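Side-chain contacts in twin-arginine translocation pathway signal (Rhodoferax ferrireducens, PDB 5IM2), which probably serves as the periplasmic solute-binding protein of a TRAP transporter and holds a copurified benzoate in its pocket: residues 70-75 with 83-88; 134-139 with 363-368; 144-149 with 287-292; 196-201 with 257-262; 232-237 with 297-302. All blocks are in the same frame, centred on the assembly; numbering follows the deposited sequence. Where two conformers were deposited one is given.

Interaction 1. Residues 70-75 with 83-88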
# COMPACT_ATOMS: atom_id res chain seq x y z
N VAL A 70 -4.48 -8.81 14.56
CA VAL A 70 -5.11 -7.92 15.53
C VAL A 70 -6.55 -7.61 15.12
O VAL A 70 -7.46 -7.62 15.96
CB VAL A 70 -4.26 -6.65 15.68
CG1 VAL A 70 -4.96 -5.62 16.52
CG2 VAL A 70 -2.91 -7.01 16.29
N TRP A 71 -6.77 -7.34 13.84
CA TRP A 71 -8.12 -7.00 13.39
C TRP A 71 -9.05 -8.19 13.54
O TRP A 71 -10.16 -8.06 14.05
CB TRP A 71 -8.07 -6.51 11.94
CG TRP A 71 -9.43 -6.08 11.37
CD1 TRP A 71 -9.99 -4.84 11.43
CD2 TRP A 71 -10.38 -6.90 10.66
NE1 TRP A 71 -11.21 -4.83 10.80
CE2 TRP A 71 -11.47 -6.08 10.33
CE3 TRP A 71 -10.41 -8.24 10.27
CZ2 TRP A 71 -12.58 -6.57 9.64
CZ3 TRP A 71 -11.51 -8.71 9.59
CH2 TRP A 71 -12.57 -7.88 9.28
N MET A 72 -8.62 -9.38 13.07
CA MET A 72 -9.46 -10.57 13.22
C MET A 72 -9.75 -10.87 14.69
O MET A 72 -10.87 -11.28 15.05
CB MET A 72 -8.76 -11.76 12.56
CG MET A 72 -8.84 -11.71 11.05
SD MET A 72 -8.10 -13.17 10.29
CE MET A 72 -6.41 -12.61 10.08
N ASP A 73 -8.76 -10.73 15.55
CA ASP A 73 -8.98 -11.02 16.97
C ASP A 73 -9.96 -10.03 17.61
O ASP A 73 -10.80 -10.43 18.42
CB ASP A 73 -7.65 -11.03 17.73
CG ASP A 73 -6.82 -12.28 17.42
OD1 ASP A 73 -7.35 -13.19 16.75
OD2 ASP A 73 -5.64 -12.34 17.83
N LYS A 74 -9.86 -8.74 17.25
CA LYS A 74 -10.79 -7.75 17.77
C LYS A 74 -12.21 -8.06 17.33
O LYS A 74 -13.15 -8.02 18.14
CB LYS A 74 -10.33 -6.35 17.31
CG LYS A 74 -11.29 -5.19 17.54
CD LYS A 74 -10.60 -3.98 18.20
CE LYS A 74 -10.34 -2.82 17.24
NZ LYS A 74 -10.59 -1.48 17.88
N VAL A 75 -12.39 -8.43 16.06
CA VAL A 75 -13.71 -8.84 15.57
C VAL A 75 -14.19 -10.09 16.29
O VAL A 75 -15.36 -10.19 16.69
CB VAL A 75 -13.66 -9.03 14.05
CG1 VAL A 75 -14.97 -9.69 13.55
CG2 VAL A 75 -13.38 -7.69 13.37
N ILE A 83 -17.94 -14.93 15.57
CA ILE A 83 -17.24 -14.80 14.29
C ILE A 83 -15.85 -15.38 14.45
O ILE A 83 -15.04 -14.89 15.25
CB ILE A 83 -17.17 -13.35 13.81
CG1 ILE A 83 -18.55 -12.69 13.76
CG2 ILE A 83 -16.50 -13.31 12.43
CD1 ILE A 83 -18.50 -11.19 13.41
N GLN A 84 -15.56 -16.43 13.69
CA GLN A 84 -14.26 -17.07 13.70
C GLN A 84 -13.65 -16.98 12.30
O GLN A 84 -14.37 -16.85 11.31
CB GLN A 84 -14.35 -18.54 14.12
CG GLN A 84 -14.83 -18.74 15.56
CD GLN A 84 -13.91 -18.09 16.58
OE1 GLN A 84 -12.69 -18.06 16.40
NE2 GLN A 84 -14.49 -17.56 17.64
N PHE A 85 -12.33 -17.05 12.23
CA PHE A 85 -11.64 -16.95 10.95
C PHE A 85 -10.78 -18.17 10.69
O PHE A 85 -10.11 -18.68 11.60
CB PHE A 85 -10.77 -15.74 10.92
CG PHE A 85 -11.53 -14.44 11.00
CD1 PHE A 85 -11.84 -13.88 12.24
CD2 PHE A 85 -11.92 -13.79 9.85
CE1 PHE A 85 -12.52 -12.70 12.32
CE2 PHE A 85 -12.62 -12.60 9.92
CZ PHE A 85 -12.92 -12.05 11.16
N GLU A 86 -10.79 -18.62 9.44
CA GLU A 86 -9.75 -19.50 8.90
C GLU A 86 -8.89 -18.59 8.05
O GLU A 86 -9.33 -18.13 6.99
CB GLU A 86 -10.32 -20.66 8.09
CG GLU A 86 -11.02 -21.67 8.95
CD GLU A 86 -11.62 -22.78 8.13
OE1 GLU A 86 -12.15 -22.48 7.04
OE2 GLU A 86 -11.54 -23.94 8.58
N ALA A 87 -7.71 -18.26 8.56
CA ALA A 87 -6.87 -17.23 7.98
C ALA A 87 -5.70 -17.88 7.25
O ALA A 87 -5.09 -18.81 7.76
CB ALA A 87 -6.35 -16.29 9.06
N TYR A 88 -5.35 -17.31 6.10
CA TYR A 88 -4.31 -17.89 5.24
C TYR A 88 -3.34 -16.81 4.78
O TYR A 88 -3.72 -15.95 3.95
CB TYR A 88 -4.96 -18.58 4.06
CG TYR A 88 -5.85 -19.72 4.51
CD1 TYR A 88 -5.30 -20.92 4.92
CD2 TYR A 88 -7.22 -19.57 4.56
CE1 TYR A 88 -6.11 -21.97 5.33
CE2 TYR A 88 -8.03 -20.62 4.96
CZ TYR A 88 -7.46 -21.81 5.36
OH TYR A 88 -8.24 -22.88 5.79
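The Phe85 ring carries the side chain of Met72 over the centre of one face and Val75 CG1 at its edge, in the ring plane. Both segments belong to a beta-alpha-beta unit made of strand 49-55, helix 62-78 and strand 83-88. The contact packs the helix against the second strand. The axes of segments 70-75 and 83-88 run nearly antiparallel (152°), 8.4 Å apart at their closest.

Met72 CG makes a CH-pi contact, 3.7 Å from the centroid of the Phe85 ring and only 6° off its normal. The sulfur follows in a Met-aromatic contact, with Met72 SD 3.7 Å from Phe85 CG at the root of the ring. It stands obliquely to the ring rather than squarely over it. The chain then bends at its last torsion, which carries CE on to the methyl of Ala87.

Trp71 reaches the far end of Phe85 with its six-membered ring, and the two planes meet obliquely at 59°. One face of the Trp71 ring is filled from within its own helix by Val75 CG2. The indole nitrogen, Trp71 NE1, hydrogen-bonds to the carbonyl of Asn286, which helps set the turn of the ring. Val75 divides its methyls: CG2 goes to the indole, while CG1 faces the strand. There Val75 CG1 lies 3.9 Å from Phe85 CZ and 3.8 Å from Ile83 CD1.

Interaction 2. Residues 134-139 with 363-368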
# COMPACT_ATOMS: atom_id res chain seq x y z
N MET A 134 2.28 13.03 -2.43
CA MET A 134 0.89 13.22 -2.00
C MET A 134 0.69 13.08 -0.50
O MET A 134 -0.08 13.84 0.10
CB MET A 134 -0.03 12.22 -2.70
CG MET A 134 -0.23 12.44 -4.17
SD MET A 134 -1.19 13.93 -4.52
CE MET A 134 -2.76 13.48 -3.86
N MET A 135 1.38 12.14 0.13
CA MET A 135 1.05 11.76 1.50
C MET A 135 1.70 12.68 2.52
O MET A 135 2.82 13.15 2.34
CB MET A 135 1.50 10.32 1.76
CG MET A 135 1.37 9.87 3.21
SD MET A 135 1.88 8.17 3.52
CE MET A 135 3.39 8.17 2.70
N THR A 136 0.99 12.91 3.62
CA THR A 136 1.58 13.50 4.81
C THR A 136 2.07 12.37 5.72
O THR A 136 3.25 11.97 5.64
CB THR A 136 0.57 14.40 5.50
OG1 THR A 136 -0.63 13.67 5.73
CG2 THR A 136 0.22 15.58 4.64
N ASN A 137 1.18 11.80 6.53
CA ASN A 137 1.45 10.55 7.25
C ASN A 137 0.41 9.49 6.87
O ASN A 137 -0.64 9.81 6.32
CB ASN A 137 1.47 10.78 8.76
CG ASN A 137 0.16 11.25 9.28
OD1 ASN A 137 -0.73 10.45 9.44
ND2 ASN A 137 0.02 12.56 9.55
N ALA A 138 0.73 8.22 7.12
CA ALA A 138 -0.15 7.15 6.65
C ALA A 138 -1.52 7.17 7.31
O ALA A 138 -2.52 6.85 6.66
CB ALA A 138 0.52 5.79 6.87
N GLU A 139 -1.61 7.50 8.61
CA GLU A 139 -2.92 7.54 9.26
C GLU A 139 -3.82 8.57 8.58
O GLU A 139 -4.95 8.25 8.18
CB GLU A 139 -2.80 7.86 10.75
CG GLU A 139 -4.13 7.89 11.46
CD GLU A 139 -3.99 8.34 12.90
OE1 GLU A 139 -2.84 8.62 13.33
OE2 GLU A 139 -5.04 8.45 13.58
N LYS A 363 -7.28 17.90 5.27
CA LYS A 363 -8.27 17.88 6.34
C LYS A 363 -7.95 16.82 7.39
O LYS A 363 -8.05 17.06 8.59
CB LYS A 363 -9.64 17.62 5.77
CG LYS A 363 -10.71 17.61 6.84
CD LYS A 363 -12.06 17.60 6.24
CE LYS A 363 -12.39 16.24 5.71
NZ LYS A 363 -13.79 16.15 5.22
N HIS A 364 -7.66 15.61 6.95
CA HIS A 364 -7.45 14.57 7.93
C HIS A 364 -6.10 14.67 8.61
O HIS A 364 -5.90 14.05 9.65
CB HIS A 364 -7.62 13.20 7.29
CG HIS A 364 -9.05 12.87 7.01
ND1 HIS A 364 -9.93 12.46 7.99
CD2 HIS A 364 -9.77 12.94 5.86
CE1 HIS A 364 -11.13 12.28 7.46
NE2 HIS A 364 -11.05 12.55 6.17
N SER A 365 -5.17 15.42 8.02
CA SER A 365 -3.92 15.71 8.71
C SER A 365 -4.13 16.67 9.87
O SER A 365 -3.26 16.76 10.75
CB SER A 365 -2.89 16.25 7.72
OG SER A 365 -2.60 15.32 6.69
N LYS A 366 -5.24 17.42 9.88
CA LYS A 366 -5.58 18.21 11.07
C LYS A 366 -6.03 17.32 12.22
O LYS A 366 -5.83 17.69 13.39
CB LYS A 366 -6.65 19.25 10.73
CG LYS A 366 -6.18 20.24 9.66
CD LYS A 366 -7.08 21.46 9.54
CE LYS A 366 -8.38 21.15 8.81
NZ LYS A 366 -8.80 22.28 7.90
N VAL A 367 -6.61 16.16 11.93
CA VAL A 367 -7.06 15.23 12.97
C VAL A 367 -5.90 14.36 13.46
O VAL A 367 -5.71 14.17 14.67
CB VAL A 367 -8.18 14.34 12.41
CG1 VAL A 367 -8.56 13.25 13.43
CG2 VAL A 367 -9.39 15.17 12.02
N ALA A 368 -5.19 13.75 12.52
CA ALA A 368 -4.06 12.85 12.75
C ALA A 368 -2.80 13.59 12.30
O ALA A 368 -2.39 13.48 11.15
CB ALA A 368 -4.27 11.57 11.96
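Thr136 and Ser365 meet through their hydroxyls, with Thr136 OG1 donating to Ser365 OG at 2.7 Å. Ser365 OG is also bonded to the carbonyl of Ile361, one turn back in its own helix. The serine thus ties the turn before helix 138-152 to the end of helix 350-367.

Glu139 passes the methyl of Ala368 along most of its length. Its CB is 4.2 Å from Ala368 CB, and its CG is nearer. The closest approach is Glu139 CD to Ala368 CB, 3.4 Å. Glu139 OE1 and OE2 are each 3.6 Å from Ala368 CB. CG is anti to the backbone N (chi1 -179°) and the chain stays extended, which carries the tip past Ala368. There OE1 forms a salt bridge with Arg297.

Asn137 is the N-cap of helix 138-152. Its OD1 caps the backbone N of Ala140, and Asn137 ND2 donates to Ala368 O at 3.0 Å, nearly straight at 164°. Ala368 O lies close to the amide plane. With OD1 and ND2 both bonded, the amide is held at both ends. The contact sits at the surface, where the start of helix 138-152 meets the end of helix 350-367 and helix 289-301 adjoins through Arg297 and Gln300.

Interaction 3. Residues 144-149 with 287-292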
# COMPACT_ATOMS: atom_id res chain seq x y z
N ALA A 144 -8.10 9.88 4.48
CA ALA A 144 -8.45 10.58 3.24
C ALA A 144 -8.83 9.62 2.13
O ALA A 144 -9.76 9.88 1.37
CB ALA A 144 -7.27 11.46 2.80
N CYS A 145 -8.12 8.49 2.02
CA CYS A 145 -8.43 7.49 1.01
C CYS A 145 -9.83 6.93 1.22
O CYS A 145 -10.61 6.80 0.27
CB CYS A 145 -7.38 6.37 1.06
SG CYS A 145 -7.46 5.22 -0.33
N TRP A 146 -10.17 6.59 2.47
CA TRP A 146 -11.52 6.09 2.75
C TRP A 146 -12.59 7.07 2.27
O TRP A 146 -13.51 6.70 1.51
CB TRP A 146 -11.70 5.81 4.25
CG TRP A 146 -13.13 5.43 4.49
CD1 TRP A 146 -14.17 6.26 4.88
CD2 TRP A 146 -13.72 4.14 4.30
NE1 TRP A 146 -15.34 5.56 4.96
CE2 TRP A 146 -15.10 4.26 4.60
CE3 TRP A 146 -13.22 2.89 3.93
CZ2 TRP A 146 -15.96 3.19 4.52
CZ3 TRP A 146 -14.09 1.83 3.86
CH2 TRP A 146 -15.43 1.97 4.16
N GLU A 147 -12.48 8.33 2.70
CA GLU A 147 -13.49 9.33 2.38
C GLU A 147 -13.54 9.62 0.88
O GLU A 147 -14.63 9.73 0.31
CB GLU A 147 -13.23 10.62 3.16
CG GLU A 147 -14.28 11.67 2.86
CD GLU A 147 -14.24 12.90 3.77
OE1 GLU A 147 -13.48 12.94 4.76
OE2 GLU A 147 -15.00 13.84 3.48
N TYR A 148 -12.38 9.68 0.23
CA TYR A 148 -12.33 9.84 -1.22
C TYR A 148 -13.11 8.74 -1.95
O TYR A 148 -13.92 9.01 -2.85
CB TYR A 148 -10.87 9.84 -1.66
CG TYR A 148 -10.56 9.89 -3.15
CD1 TYR A 148 -10.46 8.71 -3.87
CD2 TYR A 148 -10.31 11.08 -3.80
CE1 TYR A 148 -10.14 8.71 -5.24
CE2 TYR A 148 -9.98 11.10 -5.17
CZ TYR A 148 -9.88 9.89 -5.87
OH TYR A 148 -9.54 9.83 -7.20
N MET A 149 -12.86 7.48 -1.63
CA MET A 149 -13.53 6.43 -2.39
C MET A 149 -15.02 6.44 -2.11
O MET A 149 -15.84 6.24 -3.01
CB MET A 149 -12.91 5.07 -2.09
CG MET A 149 -11.46 4.97 -2.54
SD MET A 149 -11.15 5.35 -4.31
CE MET A 149 -12.05 4.04 -5.14
N SER A 287 -15.04 -1.46 10.40
CA SER A 287 -14.88 -1.00 9.03
C SER A 287 -14.94 0.51 9.03
O SER A 287 -15.47 1.14 9.95
CB SER A 287 -15.98 -1.53 8.09
OG SER A 287 -16.18 -2.92 8.21
N GLY A 288 -14.41 1.09 7.96
CA GLY A 288 -14.66 2.50 7.68
C GLY A 288 -13.50 3.41 7.99
O GLY A 288 -12.34 3.03 7.96
N LEU A 289 -13.84 4.66 8.31
CA LEU A 289 -12.83 5.70 8.48
C LEU A 289 -11.84 5.36 9.59
O LEU A 289 -10.62 5.48 9.41
CB LEU A 289 -13.54 7.02 8.79
CG LEU A 289 -12.69 8.26 8.99
CD1 LEU A 289 -11.99 8.61 7.69
CD2 LEU A 289 -13.53 9.43 9.44
N GLN A 290 -12.35 5.03 10.78
CA GLN A 290 -11.44 4.83 11.91
C GLN A 290 -10.54 3.63 11.68
O GLN A 290 -9.33 3.69 11.94
CB GLN A 290 -12.24 4.66 13.21
CG GLN A 290 -12.87 5.97 13.74
CD GLN A 290 -14.04 6.47 12.90
OE1 GLN A 290 -14.77 5.69 12.28
NE2 GLN A 290 -14.22 7.79 12.88
N THR A 291 -11.11 2.53 11.19
CA THR A 291 -10.30 1.35 10.91
C THR A 291 -9.26 1.64 9.83
O THR A 291 -8.11 1.17 9.93
CB THR A 291 -11.23 0.20 10.50
OG1 THR A 291 -12.04 -0.17 11.62
CG2 THR A 291 -10.44 -1.02 10.11
N SER A 292 -9.64 2.40 8.80
CA SER A 292 -8.68 2.80 7.77
C SER A 292 -7.51 3.58 8.34
O SER A 292 -6.35 3.27 8.05
CB SER A 292 -9.40 3.61 6.68
OG SER A 292 -10.36 2.79 6.00
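Trp146 lays one face of its indole over the start of helix 289-301, where the backbone of Gly288 and Leu289 passes across it. Gly288 is the N-cap residue of that helix, so the contact is an aromatic face from helix 138-152 packed on a helix N-terminus. A trans chi1 (174°) swings the indole out from its own helix.

Gly288 CA makes the central CH-pi contact, 3.5 Å from the centroid of the six-membered ring of Trp146 and 12° off its normal. The nearest single atoms are Trp146 CZ2 and Gly288 CA, also 3.5 Å apart. Gly288 has backbone angles at which a CB would press on the preceding carbonyl oxygen; its CA faces the ring. The five-membered ring lies over the next residue, with Leu289 N above the same face. Leu289 adds its CB at 4.0 Å from Trp146 CD1.

Ser292 comes up obliquely to the indole. Its hydroxyl is fixed by polar partners. It donates to the carbonyl of Gly288, from above the carbonyl plane, and accepts from the backbone N of Leu165 in strand 161-167. Gly288 O also takes the backbone N-H of Ser292, so two donors from one residue grip this carbonyl. Thus placed, Ser292 OG lies 3.5 Å from Trp146 CE3.

Interaction 4. Residues 196-201 with 257-262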
# COMPACT_ATOMS: atom_id res chain seq x y z
N ARG A 196 1.51 0.56 -11.33
CA ARG A 196 1.87 1.35 -12.52
C ARG A 196 2.16 2.82 -12.18
O ARG A 196 2.99 3.44 -12.85
CB ARG A 196 0.76 1.23 -13.58
CG ARG A 196 -0.44 2.12 -13.35
CD ARG A 196 -1.40 2.12 -14.54
NE ARG A 196 -2.52 3.02 -14.30
CZ ARG A 196 -3.22 3.65 -15.25
NH1 ARG A 196 -2.93 3.49 -16.54
NH2 ARG A 196 -4.22 4.46 -14.90
N GLN A 197 1.50 3.44 -11.19
CA GLN A 197 1.87 4.82 -10.94
C GLN A 197 3.27 4.93 -10.34
O GLN A 197 3.96 5.91 -10.59
CB GLN A 197 0.88 5.56 -10.02
CG GLN A 197 -0.42 5.96 -10.65
CD GLN A 197 -0.29 6.54 -12.03
OE1 GLN A 197 0.59 7.37 -12.29
NE2 GLN A 197 -1.20 6.16 -12.90
N VAL A 198 3.70 3.96 -9.53
CA VAL A 198 5.04 4.05 -8.99
C VAL A 198 6.07 3.73 -10.07
O VAL A 198 7.13 4.36 -10.13
CB VAL A 198 5.18 3.12 -7.77
CG1 VAL A 198 6.55 3.26 -7.12
CG2 VAL A 198 4.07 3.42 -6.77
N THR A 199 5.76 2.77 -10.95
CA THR A 199 6.72 2.46 -12.03
C THR A 199 6.78 3.59 -13.04
O THR A 199 7.87 3.87 -13.58
CB THR A 199 6.40 1.13 -12.73
OG1 THR A 199 5.09 1.17 -13.30
CG2 THR A 199 6.54 -0.04 -11.78
N LYS A 200 5.67 4.30 -13.25
CA LYS A 200 5.72 5.49 -14.10
C LYS A 200 6.64 6.55 -13.51
O LYS A 200 7.44 7.17 -14.24
CB LYS A 200 4.31 6.03 -14.31
CG LYS A 200 3.52 5.20 -15.30
CD LYS A 200 2.11 5.72 -15.48
CE LYS A 200 1.24 4.69 -16.20
NZ LYS A 200 1.86 4.24 -17.48
N MET A 201 6.55 6.79 -12.20
CA MET A 201 7.47 7.72 -11.57
C MET A 201 8.90 7.24 -11.74
O MET A 201 9.79 8.01 -12.14
CB MET A 201 7.11 7.90 -10.09
CG MET A 201 8.12 8.70 -9.28
SD MET A 201 9.44 7.71 -8.57
CE MET A 201 8.58 6.59 -7.47
N ALA A 257 6.95 12.77 1.08
CA ALA A 257 7.05 11.34 0.85
C ALA A 257 7.00 11.11 -0.65
O ALA A 257 6.03 11.47 -1.31
CB ALA A 257 5.90 10.60 1.53
N LEU A 258 8.03 10.46 -1.18
CA LEU A 258 8.08 10.28 -2.62
C LEU A 258 6.84 9.55 -3.13
O LEU A 258 6.23 9.97 -4.12
CB LEU A 258 9.35 9.50 -3.01
CG LEU A 258 9.43 9.17 -4.51
CD1 LEU A 258 9.54 10.43 -5.31
CD2 LEU A 258 10.62 8.28 -4.75
N TYR A 259 6.46 8.44 -2.49
CA TYR A 259 5.24 7.74 -2.88
C TYR A 259 4.73 6.92 -1.70
O TYR A 259 5.44 6.66 -0.73
CB TYR A 259 5.46 6.81 -4.11
CG TYR A 259 6.05 5.49 -3.72
CD1 TYR A 259 7.40 5.35 -3.48
CD2 TYR A 259 5.23 4.39 -3.50
CE1 TYR A 259 7.94 4.14 -3.04
CE2 TYR A 259 5.75 3.17 -3.07
CZ TYR A 259 7.10 3.06 -2.83
OH TYR A 259 7.61 1.85 -2.39
N THR A 260 3.48 6.49 -1.82
CA THR A 260 2.94 5.39 -1.03
C THR A 260 2.06 4.54 -1.94
O THR A 260 1.70 4.94 -3.06
CB THR A 260 2.20 5.91 0.21
OG1 THR A 260 1.86 4.79 1.03
CG2 THR A 260 0.94 6.69 -0.15
N ALA A 261 1.74 3.34 -1.47
CA ALA A 261 0.83 2.46 -2.18
C ALA A 261 -0.45 2.31 -1.38
O ALA A 261 -0.45 2.44 -0.16
CB ALA A 261 1.47 1.09 -2.44
N THR A 262 -1.55 2.05 -2.08
CA THR A 262 -2.85 1.86 -1.47
C THR A 262 -3.15 0.39 -1.29
O THR A 262 -2.71 -0.46 -2.06
CB THR A 262 -3.97 2.49 -2.30
OG1 THR A 262 -4.01 1.92 -3.60
CG2 THR A 262 -3.75 3.96 -2.40
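Val198 packs closely on the Tyr259 ring with both of its methyls. Val198 CG1 stands over the centre of one face, 4.0 Å from the ring centroid and 9° off the normal, a CH-pi contact. CG2 is nearer to a single atom, with Val198 CG2 3.6 Å from Tyr259 CD2. The tyrosine is set up for this by chi1 of 82°, which sets CG between the backbone N and the carbonyl carbon.

The Met201 side is looser. Its chain bends at chi2 and chi3 to bring the methyl to Leu258, with Met201 CE 3.8 Å from Leu258 CD2. It meets Tyr259 more remotely and obliquely, at 4.3 Å from Met201 CE to Tyr259 CD1. All four touching residues are nevertheless buried.

Helix 196-205 is thus joined to the segment leading into strand 262-267. The side chain of Tyr259 comes to about 5 Å from the bound benzoate. The meeting is wholly apolar, so shape and close packing, rather than directed bonds, hold the ring from this side.

Interaction 5. Residues 232-237 with 297-302. With BEZ (benzoic acid), chain B.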
# COMPACT_ATOMS: atom_id res chain seq x y z
N PRO A 232 8.37 0.59 1.53
CA PRO A 232 8.50 1.24 2.84
C PRO A 232 9.36 0.39 3.77
O PRO A 232 9.56 -0.80 3.56
CB PRO A 232 7.06 1.31 3.34
CG PRO A 232 6.45 0.06 2.76
CD PRO A 232 7.07 -0.10 1.39
N TRP A 233 9.82 1.03 4.85
CA TRP A 233 10.72 0.37 5.80
C TRP A 233 10.07 -0.82 6.48
O TRP A 233 10.74 -1.82 6.75
CB TRP A 233 11.18 1.36 6.88
CG TRP A 233 12.44 2.11 6.56
CD1 TRP A 233 12.60 3.46 6.49
CD2 TRP A 233 13.73 1.55 6.26
NE1 TRP A 233 13.89 3.78 6.17
CE2 TRP A 233 14.61 2.63 6.01
CE3 TRP A 233 14.22 0.24 6.15
CZ2 TRP A 233 15.96 2.44 5.71
CZ3 TRP A 233 15.55 0.06 5.84
CH2 TRP A 233 16.41 1.16 5.62
N GLU A 234 8.76 -0.74 6.76
CA GLU A 234 8.16 -1.68 7.69
C GLU A 234 8.19 -3.11 7.14
O GLU A 234 8.31 -4.07 7.92
CB GLU A 234 6.73 -1.25 8.03
CG GLU A 234 5.76 -1.25 6.89
CD GLU A 234 5.08 -2.60 6.62
OE1 GLU A 234 5.06 -3.50 7.51
OE2 GLU A 234 4.57 -2.73 5.48
N VAL A 235 8.11 -3.27 5.81
CA VAL A 235 7.98 -4.60 5.20
C VAL A 235 9.32 -5.23 4.93
O VAL A 235 9.38 -6.45 4.69
CB VAL A 235 7.15 -4.50 3.90
CG1 VAL A 235 7.92 -3.84 2.78
CG2 VAL A 235 6.62 -5.88 3.51
N VAL A 236 10.40 -4.46 5.02
CA VAL A 236 11.69 -4.92 4.52
C VAL A 236 12.13 -6.21 5.20
O VAL A 236 12.56 -7.15 4.50
CB VAL A 236 12.72 -3.79 4.66
CG1 VAL A 236 14.18 -4.29 4.71
CG2 VAL A 236 12.52 -2.77 3.59
N PRO A 237 12.08 -6.33 6.53
CA PRO A 237 12.55 -7.58 7.15
C PRO A 237 11.71 -8.80 6.81
O PRO A 237 12.23 -9.91 6.90
CB PRO A 237 12.50 -7.28 8.65
CG PRO A 237 12.30 -5.82 8.77
CD PRO A 237 11.68 -5.32 7.53
N ARG A 297 -1.85 3.84 10.43
CA ARG A 297 -1.00 4.22 11.54
C ARG A 297 -0.07 3.07 11.93
O ARG A 297 1.14 3.27 12.13
CB ARG A 297 -1.86 4.66 12.73
CG ARG A 297 -1.05 5.24 13.82
CD ARG A 297 -1.83 5.69 15.05
NE ARG A 297 -0.85 6.16 16.01
CZ ARG A 297 -0.57 7.43 16.29
NH1 ARG A 297 -1.26 8.44 15.75
NH2 ARG A 297 0.39 7.69 17.17
N VAL A 298 -0.62 1.87 12.04
CA VAL A 298 0.15 0.70 12.49
C VAL A 298 1.17 0.30 11.44
O VAL A 298 2.31 -0.07 11.77
CB VAL A 298 -0.81 -0.46 12.84
CG1 VAL A 298 -0.03 -1.72 13.13
CG2 VAL A 298 -1.67 -0.07 14.05
N GLN A 299 0.81 0.39 10.15
CA GLN A 299 1.78 0.05 9.11
C GLN A 299 2.98 0.99 9.17
O GLN A 299 4.14 0.56 9.12
CB GLN A 299 1.14 0.07 7.74
CG GLN A 299 1.99 -0.75 6.70
CD GLN A 299 1.23 -1.14 5.47
OE1 GLN A 299 0.10 -0.72 5.24
NE2 GLN A 299 1.86 -1.92 4.64
N GLN A 300 2.73 2.28 9.31
CA GLN A 300 3.85 3.22 9.42
C GLN A 300 4.60 3.06 10.74
O GLN A 300 5.80 3.33 10.81
CB GLN A 300 3.35 4.66 9.23
CG GLN A 300 4.48 5.68 9.27
CD GLN A 300 4.12 7.05 8.75
OE1 GLN A 300 2.96 7.38 8.56
NE2 GLN A 300 5.13 7.88 8.56
N ALA A 301 3.91 2.65 11.82
CA ALA A 301 4.61 2.45 13.08
C ALA A 301 5.65 1.35 13.01
O ALA A 301 6.53 1.29 13.88
CB ALA A 301 3.63 2.13 14.21
N GLY A 302 5.57 0.46 12.03
CA GLY A 302 6.57 -0.57 11.87
C GLY A 302 7.80 -0.14 11.11
O GLY A 302 8.74 -0.93 10.98
C BEZ B . 4.64 -3.56 -1.75
O1 BEZ B . 5.42 -2.62 -2.08
O2 BEZ B . 4.25 -4.37 -2.63
C1 BEZ B . 4.22 -3.72 -0.32
C2 BEZ B . 3.35 -4.75 0.03
C3 BEZ B . 3.00 -4.89 1.37
C4 BEZ B . 3.49 -4.01 2.32
C5 BEZ B . 4.34 -2.98 1.96
C6 BEZ B . 4.71 -2.83 0.62
O HOH W 1 8.59 -3.75 10.72
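Glu234 and Gly302 bring their backbones close, with CA atoms 4.6 Å apart. Glu234 CA points a C-H at Gly302 O (3.4 Å), and one water donates to the carbonyl oxygens of both residues.

The side-chain link is a hydrogen bond from Gln299 NE2 to Glu234 OE2, 3.0 Å long and almost straight at 173°. The donor lies above the carboxylate plane, while the acceptor sits in the amide plane. The two planes are steeply turned, 78° apart. The bend at chi2 (86°) folds the Glu234 chain back over Gln299 CG. Each group has a second partner: Glu234 OE1 takes Asn62, and Gln299 OE1 takes Gln166.

The same pair borders the ligand. Gln299 NE2 is 3.5 Å from benzoate C4, and Glu234 OE2 is 3.5 Å from benzoate C5. Pro232 and Val235 pack against the ring. Arg192 and Tyr118 hydrogen-bond to the ligand. This is the ligand pocket of a family 7 extracellular solute-binding protein, with polar groups also bordering the aromatic ring.

Interaction 5 holds four residues of the benzoate pocket, and interaction 4 approaches it through the side chain of Tyr259, about 5 Å from the ligand. Their centres are 16 Å apart, and Tyr259 OH packs near Pro232 N. Interactions 3 and 5 share helix 289-301. Interactions 2 and 3 share helix 138-152, with centres 12 Å apart. Glu147 joins these two, by a salt bridge to Lys363 and a probable hydrogen bond to His364. Interaction 2 reaches interaction 5 through Glu139 and Arg297, and interaction 4 through Met135. Interaction 1 lies farther off, its centre about 21 Å from that of interaction 5 and about 30 Å from that of interaction 4, but Trp71 touches Thr291 of interaction 3.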